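Local coordinates for protein Baccell_00875 (Bacteroides cellulosilyticus DSM 14838, PDB 5NO8) that probably acts as a polysaccharide lyase that removes the rhamnose capping, attached through glucuronic acid, from complex arabinogalactan proteins, at residues A[167-172]-A[669-674]; A[198-203]-A[606-611]. All blocks are in the same frame, centred on the assembly; numbering follows the deposited sequence.

Contact 1: A[167-172]-A[669-674]; sequences IWKGGS and KAEFYD
Lys-169 and Glu-671 mark the closest approach of two backbones that stay well apart, CA to CA 13.1 Å, so the gap is spanned by side chains alone. Strand 163-168 has just ended at Trp-168, and Lys-169 sits at the centre of an inverse gamma turn whose bond, Gly-170 N to Trp-168 O, is weak at 2.9 Å. Opposite, Glu-671 takes positive phi and psi (56°/53°) and forms with Phe-672 a G1 beta bulge facing Met-660. Lys-169 carries CG between its backbone N and carbonyl carbon (chi1 63°) and then runs fully extended; Glu-671, also extended beyond CG, meets it at a slant. Their ends pair as a long salt bridge, Lys-169 NZ to Glu-671 OE2 3.6 Å. A surface contact thus joins the edge strand of a large antiparallel sheet to the small sheet containing strand 672-677. The second carboxylate oxygen faces a lysine of its own segment: Lys-669 NZ donates to the anti lone pair of Glu-671 OE1 at 2.8 Å, making a three-residue ionic network. The side chain of Lys-169 packs on Asn-199 of strand 199-203 and on Tyr-661. With an alanine here instead of Glu-671, Lys-169 and Lys-669 would probably lose the carboxylate they share. Lys-669 NZ also binds Tyr-663 O and, weakly, Ala-670 O.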
ATOM      1  N   ILE A 167       7.843  -5.631   3.832  1.00 12.44           N
ATOM      2  CA  ILE A 167       8.355  -6.940   3.422  1.00 12.74           C
ATOM      3  C   ILE A 167       8.942  -6.814   2.024  1.00 12.50           C
ATOM      4  O   ILE A 167       8.281  -6.266   1.148  1.00 13.55           O
ATOM      5  CB  ILE A 167       7.233  -7.978   3.391  1.00 12.63           C
ATOM      6  CG1 ILE A 167       6.524  -8.035   4.748  1.00 13.69           C
ATOM      7  CG2 ILE A 167       7.789  -9.358   3.020  1.00 12.56           C
ATOM      8  CD1 ILE A 167       5.208  -8.765   4.672  1.00 14.23           C
ATOM      9  N   TRP A 168      10.165  -7.294   1.837  1.00 11.69           N
ATOM     10  CA  TRP A 168      10.752  -7.392   0.503  1.00 11.43           C
ATOM     11  C   TRP A 168      11.090  -8.825   0.194  1.00 11.98           C
ATOM     12  O   TRP A 168      11.993  -9.417   0.836  1.00 12.19           O
ATOM     13  CB  TRP A 168      11.963  -6.500   0.305  1.00 11.51           C
ATOM     14  CG  TRP A 168      12.511  -6.592  -1.082  1.00 11.03           C
ATOM     15  CD1 TRP A 168      13.822  -6.751  -1.430  1.00 11.01           C
ATOM     16  CD2 TRP A 168      11.766  -6.583  -2.316  1.00 11.45           C
ATOM     17  NE1 TRP A 168      13.931  -6.845  -2.787  1.00 11.17           N
ATOM     18  CE2 TRP A 168      12.702  -6.720  -3.361  1.00 11.05           C
ATOM     19  CE3 TRP A 168      10.406  -6.430  -2.639  1.00 11.23           C
ATOM     20  CZ2 TRP A 168      12.333  -6.735  -4.716  1.00 11.41           C
ATOM     21  CZ3 TRP A 168      10.036  -6.480  -3.985  1.00 11.32           C
ATOM     22  CH2 TRP A 168      11.016  -6.617  -5.004  1.00 11.52           C
ATOM     23  N   LYS A 169      10.389  -9.357  -0.809  1.00 12.23           N
ATOM     24  CA  LYS A 169      10.596 -10.717  -1.293  1.00 12.93           C
ATOM     25  C   LYS A 169      11.816 -10.815  -2.219  1.00 12.84           C
ATOM     26  O   LYS A 169      11.745 -11.338  -3.329  1.00 14.22           O
ATOM     27  CB  LYS A 169       9.314 -11.241  -1.986  1.00 13.97           C
ATOM     28  CG  LYS A 169       8.893 -10.462  -3.224  1.00 15.07           C
ATOM     29  CD  LYS A 169       7.607 -11.005  -3.853  1.00 16.59           C
ATOM     30  CE  LYS A 169       7.364 -10.276  -5.173  1.00 17.63           C
ATOM     31  NZ  LYS A 169       6.136 -10.712  -5.857  1.00 18.43           N
ATOM     32  N   GLY A 170      12.956 -10.355  -1.738  1.00 12.43           N
ATOM     33  CA  GLY A 170      14.143 -10.189  -2.578  1.00 12.60           C
ATOM     34  C   GLY A 170      15.073 -11.371  -2.665  1.00 11.76           C
ATOM     35  O   GLY A 170      16.286 -11.184  -2.864  1.00 11.78           O
ATOM     36  N   GLY A 171      14.548 -12.582  -2.527  1.00 11.28           N
ATOM     37  CA  GLY A 171      15.374 -13.785  -2.717  1.00 11.59           C
ATOM     38  C   GLY A 171      16.456 -13.869  -1.648  1.00 11.54           C
ATOM     39  O   GLY A 171      16.149 -13.844  -0.445  1.00 11.70           O
ATOM     40  N   SER A 172      17.720 -13.948  -2.081  1.00 12.07           N
ATOM     41  CA  SER A 172      18.858 -14.003  -1.157  1.00 12.25           C
ATOM     42  C   SER A 172      19.025 -12.723  -0.375  1.00 12.79           C
ATOM     43  O   SER A 172      19.661 -12.746   0.674  1.00 14.24           O
ATOM     44  CB  SER A 172      20.177 -14.314  -1.879  1.00 12.52           C
ATOM     45  OG  SER A 172      20.056 -15.463  -2.706  1.00 13.41           O
ATOM     46  N   LYS A 669      -5.046 -18.100  -4.214  1.00 14.10           N
ATOM     47  CA  LYS A 669      -4.032 -17.458  -5.052  1.00 15.30           C
ATOM     48  C   LYS A 669      -4.323 -15.981  -5.247  1.00 14.77           C
ATOM     49  O   LYS A 669      -5.464 -15.618  -5.584  1.00 14.56           O
ATOM     50  CB  LYS A 669      -3.978 -18.136  -6.425  1.00 17.35           C
ATOM     51  CG  LYS A 669      -2.807 -17.646  -7.293  1.00 18.89           C
ATOM     52  CD  LYS A 669      -1.470 -18.050  -6.713  1.00 21.24           C
ATOM     53  CE  LYS A 669      -0.272 -17.462  -7.441  1.00 23.99           C
ATOM     54  NZ  LYS A 669       0.138 -16.161  -6.823  1.00 21.95           N
ATOM     55  N   ALA A 670      -3.334 -15.129  -4.981  1.00 13.83           N
ATOM     56  CA  ALA A 670      -3.477 -13.696  -5.225  1.00 13.83           C
ATOM     57  C   ALA A 670      -2.545 -13.298  -6.385  1.00 14.25           C
ATOM     58  O   ALA A 670      -2.545 -14.007  -7.408  1.00 13.66           O
ATOM     59  CB  ALA A 670      -3.283 -12.900  -3.939  1.00 14.16           C
ATOM     60  N   GLU A 671      -1.794 -12.214  -6.260  1.00 14.05           N
ATOM     61  CA  GLU A 671      -0.969 -11.685  -7.376  1.00 14.66           C
ATOM     62  C   GLU A 671      -1.831 -11.406  -8.612  1.00 14.19           C
ATOM     63  O   GLU A 671      -1.525 -11.855  -9.721  1.00 14.81           O
ATOM     64  CB  GLU A 671       0.221 -12.590  -7.682  1.00 15.50           C
ATOM     65  CG  GLU A 671       1.049 -12.847  -6.443  1.00 17.51           C
ATOM     66  CD  GLU A 671       2.399 -13.450  -6.717  1.00 19.94           C
ATOM     67  OE1 GLU A 671       2.473 -14.693  -6.824  1.00 22.31           O
ATOM     68  OE2 GLU A 671       3.360 -12.682  -6.884  1.00 21.44           O
ATOM     69  N   PHE A 672      -2.897 -10.646  -8.432  1.00 13.61           N
ATOM     70  CA  PHE A 672      -3.745 -10.283  -9.564  1.00 14.27           C
ATOM     71  C   PHE A 672      -4.333  -8.886  -9.377  1.00 13.32           C
ATOM     72  O   PHE A 672      -4.462  -8.383  -8.260  1.00 12.65           O
ATOM     73  CB  PHE A 672      -4.872 -11.323  -9.776  1.00 15.12           C
ATOM     74  CG  PHE A 672      -5.866 -11.373  -8.656  1.00 16.24           C
ATOM     75  CD1 PHE A 672      -6.890 -10.461  -8.574  1.00 16.80           C
ATOM     76  CD2 PHE A 672      -5.790 -12.358  -7.695  1.00 17.01           C
ATOM     77  CE1 PHE A 672      -7.794 -10.477  -7.530  1.00 18.34           C
ATOM     78  CE2 PHE A 672      -6.700 -12.396  -6.659  1.00 17.35           C
ATOM     79  CZ  PHE A 672      -7.707 -11.459  -6.564  1.00 17.98           C
ATOM     80  N   TYR A 673      -4.695  -8.285 -10.509  1.00 13.97           N
ATOM     81  CA  TYR A 673      -5.483  -7.049 -10.541  1.00 13.35           C
ATOM     82  C   TYR A 673      -6.933  -7.433 -10.443  1.00 14.07           C
ATOM     83  O   TYR A 673      -7.428  -8.250 -11.241  1.00 13.30           O
ATOM     84  CB  TYR A 673      -5.225  -6.268 -11.864  1.00 13.39           C
ATOM     85  CG  TYR A 673      -3.868  -5.664 -11.915  1.00 13.45           C
ATOM     86  CD1 TYR A 673      -3.595  -4.491 -11.252  1.00 13.19           C
ATOM     87  CD2 TYR A 673      -2.830  -6.277 -12.616  1.00 14.19           C
ATOM     88  CE1 TYR A 673      -2.321  -3.933 -11.257  1.00 13.99           C
ATOM     89  CE2 TYR A 673      -1.552  -5.724 -12.616  1.00 14.56           C
ATOM     90  CZ  TYR A 673      -1.317  -4.538 -11.950  1.00 13.87           C
ATOM     91  OH  TYR A 673      -0.066  -3.971 -11.936  1.00 14.54           O
ATOM     92  N   ASP A 674      -7.631  -6.871  -9.465  1.00 14.50           N
ATOM     93  CA  ASP A 674      -9.058  -7.125  -9.360  1.00 17.03           C
ATOM     94  C   ASP A 674      -9.779  -6.685 -10.641  1.00 17.68           C
ATOM     95  O   ASP A 674      -9.458  -5.627 -11.189  1.00 17.34           O
ATOM     96  CB  ASP A 674      -9.660  -6.425  -8.163  1.00 18.04           C
ATOM     97  CG  ASP A 674     -11.065  -6.906  -7.888  1.00 19.75           C
ATOM     98  OD1 ASP A 674     -11.985  -6.395  -8.568  1.00 19.06           O
ATOM     99  OD2 ASP A 674     -11.200  -7.845  -7.053  1.00 19.68           O
TER

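Contact 2: A[198-203]-A[606-611]; sequences RNYEIW and FGDTFP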
ATOM      1  N   ARG A 198      11.186 -15.960  -1.273  1.00 13.34           N
ATOM      2  CA  ARG A 198      10.669 -15.676  -2.611  1.00 14.49           C
ATOM      3  C   ARG A 198       9.345 -14.926  -2.639  1.00 13.06           C
ATOM      4  O   ARG A 198       8.974 -14.362  -3.657  1.00 12.49           O
ATOM      5  CB  ARG A 198      10.545 -16.953  -3.432  1.00 16.52           C
ATOM      6  CG  ARG A 198       9.425 -17.849  -2.956  1.00 17.97           C
ATOM      7  CD  ARG A 198       8.813 -18.778  -3.986  1.00 19.01           C
ATOM      8  NE  ARG A 198       7.932 -19.717  -3.253  1.00 19.96           N
ATOM      9  CZ  ARG A 198       6.608 -19.599  -3.078  1.00 22.32           C
ATOM     10  NH1 ARG A 198       5.906 -18.600  -3.619  1.00 21.81           N
ATOM     11  NH2 ARG A 198       5.947 -20.525  -2.352  1.00 22.97           N
ATOM     12  N   ASN A 199       8.581 -14.989  -1.550  1.00 12.08           N
ATOM     13  CA  ASN A 199       7.291 -14.326  -1.491  1.00 12.58           C
ATOM     14  C   ASN A 199       6.784 -14.357  -0.060  1.00 12.25           C
ATOM     15  O   ASN A 199       7.502 -14.758   0.846  1.00 11.64           O
ATOM     16  CB  ASN A 199       6.273 -15.025  -2.422  1.00 12.02           C
ATOM     17  CG  ASN A 199       5.381 -14.026  -3.126  1.00 12.70           C
ATOM     18  OD1 ASN A 199       4.916 -13.094  -2.501  1.00 12.35           O
ATOM     19  ND2 ASN A 199       5.171 -14.209  -4.448  1.00 12.89           N
ATOM     20  N   TYR A 200       5.580 -13.870   0.154  1.00 12.20           N
ATOM     21  CA  TYR A 200       4.930 -14.052   1.438  1.00 12.67           C
ATOM     22  C   TYR A 200       3.441 -14.301   1.267  1.00 12.97           C
ATOM     23  O   TYR A 200       2.859 -14.002   0.239  1.00 12.56           O
ATOM     24  CB  TYR A 200       5.186 -12.873   2.374  1.00 12.72           C
ATOM     25  CG  TYR A 200       4.489 -11.581   1.976  1.00 12.63           C
ATOM     26  CD1 TYR A 200       5.064 -10.737   1.044  1.00 13.92           C
ATOM     27  CD2 TYR A 200       3.262 -11.214   2.535  1.00 13.45           C
ATOM     28  CE1 TYR A 200       4.467  -9.549   0.694  1.00 13.90           C
ATOM     29  CE2 TYR A 200       2.638 -10.013   2.186  1.00 13.99           C
ATOM     30  CZ  TYR A 200       3.242  -9.200   1.241  1.00 14.84           C
ATOM     31  OH  TYR A 200       2.686  -8.000   0.848  1.00 15.51           O
ATOM     32  N   GLU A 201       2.847 -14.858   2.312  1.00 12.76           N
ATOM     33  CA  GLU A 201       1.433 -15.121   2.359  1.00 13.62           C
ATOM     34  C   GLU A 201       0.835 -14.433   3.551  1.00 13.67           C
ATOM     35  O   GLU A 201       1.532 -14.100   4.505  1.00 12.75           O
ATOM     36  CB  GLU A 201       1.174 -16.609   2.499  1.00 13.88           C
ATOM     37  CG  GLU A 201       1.502 -17.388   1.253  1.00 15.11           C
ATOM     38  CD  GLU A 201       1.407 -18.882   1.484  1.00 15.62           C
ATOM     39  OE1 GLU A 201       0.272 -19.394   1.459  1.00 15.85           O
ATOM     40  OE2 GLU A 201       2.463 -19.525   1.727  1.00 16.14           O
ATOM     41  N   ILE A 202      -0.473 -14.259   3.487  1.00 13.58           N
ATOM     42  CA  ILE A 202      -1.233 -13.664   4.570  1.00 13.40           C
ATOM     43  C   ILE A 202      -2.261 -14.699   4.999  1.00 13.77           C
ATOM     44  O   ILE A 202      -2.966 -15.289   4.161  1.00 14.64           O
ATOM     45  CB  ILE A 202      -1.943 -12.350   4.137  1.00 13.79           C
ATOM     46  CG1 ILE A 202      -0.945 -11.251   3.811  1.00 13.42           C
ATOM     47  CG2 ILE A 202      -2.920 -11.845   5.209  1.00 14.65           C
ATOM     48  CD1 ILE A 202      -0.126 -10.748   4.963  1.00 13.65           C
ATOM     49  N   TRP A 203      -2.368 -14.886   6.312  1.00 13.52           N
ATOM     50  CA  TRP A 203      -3.362 -15.773   6.901  1.00 13.54           C
ATOM     51  C   TRP A 203      -4.265 -14.996   7.859  1.00 14.05           C
ATOM     52  O   TRP A 203      -3.859 -13.962   8.382  1.00 13.64           O
ATOM     53  CB  TRP A 203      -2.686 -16.945   7.647  1.00 13.51           C
ATOM     54  CG  TRP A 203      -1.896 -17.815   6.771  1.00 13.15           C
ATOM     55  CD1 TRP A 203      -0.562 -17.742   6.533  1.00 13.86           C
ATOM     56  CD2 TRP A 203      -2.388 -18.872   5.978  1.00 13.44           C
ATOM     57  NE1 TRP A 203      -0.187 -18.720   5.648  1.00 13.84           N
ATOM     58  CE2 TRP A 203      -1.291 -19.417   5.276  1.00 13.56           C
ATOM     59  CE3 TRP A 203      -3.655 -19.431   5.797  1.00 13.67           C
ATOM     60  CZ2 TRP A 203      -1.423 -20.506   4.406  1.00 14.03           C
ATOM     61  CZ3 TRP A 203      -3.796 -20.466   4.920  1.00 13.77           C
ATOM     62  CH2 TRP A 203      -2.681 -21.011   4.238  1.00 14.04           C
ATOM     63  N   PHE A 606      -9.809  -9.521   1.237  1.00 19.43           N
ATOM     64  CA  PHE A 606      -8.952  -8.802   2.158  1.00 19.59           C
ATOM     65  C   PHE A 606      -7.508  -9.177   1.834  1.00 18.21           C
ATOM     66  O   PHE A 606      -7.247 -10.228   1.261  1.00 19.82           O
ATOM     67  CB  PHE A 606      -9.229  -9.179   3.616  1.00 20.43           C
ATOM     68  CG  PHE A 606     -10.447  -8.531   4.196  1.00 20.17           C
ATOM     69  CD1 PHE A 606     -10.422  -7.203   4.548  1.00 21.10           C
ATOM     70  CD2 PHE A 606     -11.622  -9.265   4.390  1.00 21.82           C
ATOM     71  CE1 PHE A 606     -11.542  -6.584   5.093  1.00 21.75           C
ATOM     72  CE2 PHE A 606     -12.741  -8.664   4.946  1.00 22.07           C
ATOM     73  CZ  PHE A 606     -12.703  -7.316   5.290  1.00 21.28           C
ATOM     74  N   GLY A 607      -6.595  -8.312   2.212  1.00 16.99           N
ATOM     75  CA  GLY A 607      -5.170  -8.547   2.060  1.00 15.85           C
ATOM     76  C   GLY A 607      -4.464  -7.405   1.362  1.00 15.84           C
ATOM     77  O   GLY A 607      -5.107  -6.514   0.772  1.00 15.87           O
ATOM     78  N   ASP A 608      -3.136  -7.444   1.397  1.00 14.87           N
ATOM     79  CA  ASP A 608      -2.297  -6.321   0.942  1.00 14.77           C
ATOM     80  C   ASP A 608      -2.609  -5.937  -0.496  1.00 14.52           C
ATOM     81  O   ASP A 608      -2.565  -6.787  -1.373  1.00 13.75           O
ATOM     82  CB  ASP A 608      -0.813  -6.657   0.990  1.00 14.68           C
ATOM     83  CG  ASP A 608      -0.293  -6.934   2.401  1.00 15.27           C
ATOM     84  OD1 ASP A 608      -1.050  -6.778   3.367  1.00 16.56           O
ATOM     85  OD2 ASP A 608       0.878  -7.318   2.502  1.00 14.21           O
ATOM     86  N   THR A 609      -2.931  -4.663  -0.707  1.00 12.85           N
ATOM     87  CA  THR A 609      -3.213  -4.111  -2.019  1.00 13.59           C
ATOM     88  C   THR A 609      -2.046  -3.168  -2.266  1.00 13.37           C
ATOM     89  O   THR A 609      -1.866  -2.168  -1.543  1.00 14.22           O
ATOM     90  CB  THR A 609      -4.522  -3.287  -1.995  1.00 13.97           C
ATOM     91  OG1 THR A 609      -4.430  -2.341  -0.914  1.00 15.47           O
ATOM     92  CG2 THR A 609      -5.667  -4.154  -1.755  1.00 14.40           C
ATOM     93  N   PHE A 610      -1.203  -3.511  -3.234  1.00 13.10           N
ATOM     94  CA  PHE A 610      -0.030  -2.730  -3.543  1.00 12.80           C
ATOM     95  C   PHE A 610       0.102  -2.599  -5.058  1.00 13.77           C
ATOM     96  O   PHE A 610       0.520  -3.555  -5.699  1.00 13.61           O
ATOM     97  CB  PHE A 610       1.216  -3.426  -3.036  1.00 12.38           C
ATOM     98  CG  PHE A 610       1.502  -3.257  -1.579  1.00 12.70           C
ATOM     99  CD1 PHE A 610       1.835  -2.017  -1.047  1.00 12.93           C
ATOM    100  CD2 PHE A 610       1.620  -4.379  -0.757  1.00 12.78           C
ATOM    101  CE1 PHE A 610       2.217  -1.885   0.278  1.00 13.39           C
ATOM    102  CE2 PHE A 610       1.964  -4.247   0.574  1.00 13.31           C
ATOM    103  CZ  PHE A 610       2.266  -3.008   1.097  1.00 12.87           C
ATOM    104  N   PRO A 611      -0.237  -1.459  -5.657  1.00 14.57           N
ATOM    105  CA  PRO A 611      -0.747  -0.275  -5.004  1.00 15.18           C
ATOM    106  C   PRO A 611      -2.239  -0.301  -4.881  1.00 15.90           C
ATOM    107  O   PRO A 611      -2.938  -1.043  -5.600  1.00 18.26           O
ATOM    108  CB  PRO A 611      -0.281   0.846  -5.937  1.00 16.98           C
ATOM    109  CG  PRO A 611      -0.299   0.226  -7.284  1.00 15.92           C
ATOM    110  CD  PRO A 611      -0.050  -1.245  -7.104  1.00 16.84           C
TER
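Tyr-200 brings its phenol end against the carboxylate of Asp-608, its OH donating to OD2 of that aspartate at 2.5 Å, a short hydrogen bond. OD2 lies in the plane of the tyrosine ring, at its edge, and also comes 3.2 Å from CE2 of Tyr-200; the carboxylate itself is turned 49° from the ring and accepts with its anti lone pair. The tyrosine CG lies between backbone N and carbonyl carbon (chi1 70°), and from there the ring reaches across to the loop. Arg-215 forms a salt bridge with the same OD2, so a phenol and a guanidinium grip one buried oxygen. Phe-610 meets the hydroxyl with the edge of its ring, CE2 3.8 Å from Tyr-200 OH. Two residues along the strand, Ile-202 points toward the loop as well and sets its CD1 4.3 Å from Asp-608 OD2. The nearest CA pair is here, Ile-202 to Gly-607 at 6.9 Å; at Gly-607 (phi 128°) a CB would jam against the carbonyl O of Phe-606, which explains the glycine. The arrangement is a buried sheet-to-loop junction, consistent with an interface between domains: strand 199-203, paired with 217-221 and 664-665 in a mixed sheet, docks on the loop between helices 596-600 and 615-629.

From the N terminus the chain first lays down segment 167-172, at the end of strand 163-168, and soon after it segment 198-203. It then runs through a further beta-sheet region and most of the helices before 606-611 returns to 198-203 and closes contact 2. Segment 669-674 closes contact 1 later, so the two loops nest without crossing, contact 2 inside. The centres of contacts 1 and 2 lie about 6 Å apart and their residues meet: Ile-167 CG2 packs 3.6 Å from Tyr-200 CD1. Together they tie edge strand 163-168 and strand 199-203, whose sheet also takes in the late strands 664-665 and 668-669, to loop 606-611 and the turn before strand 672-677.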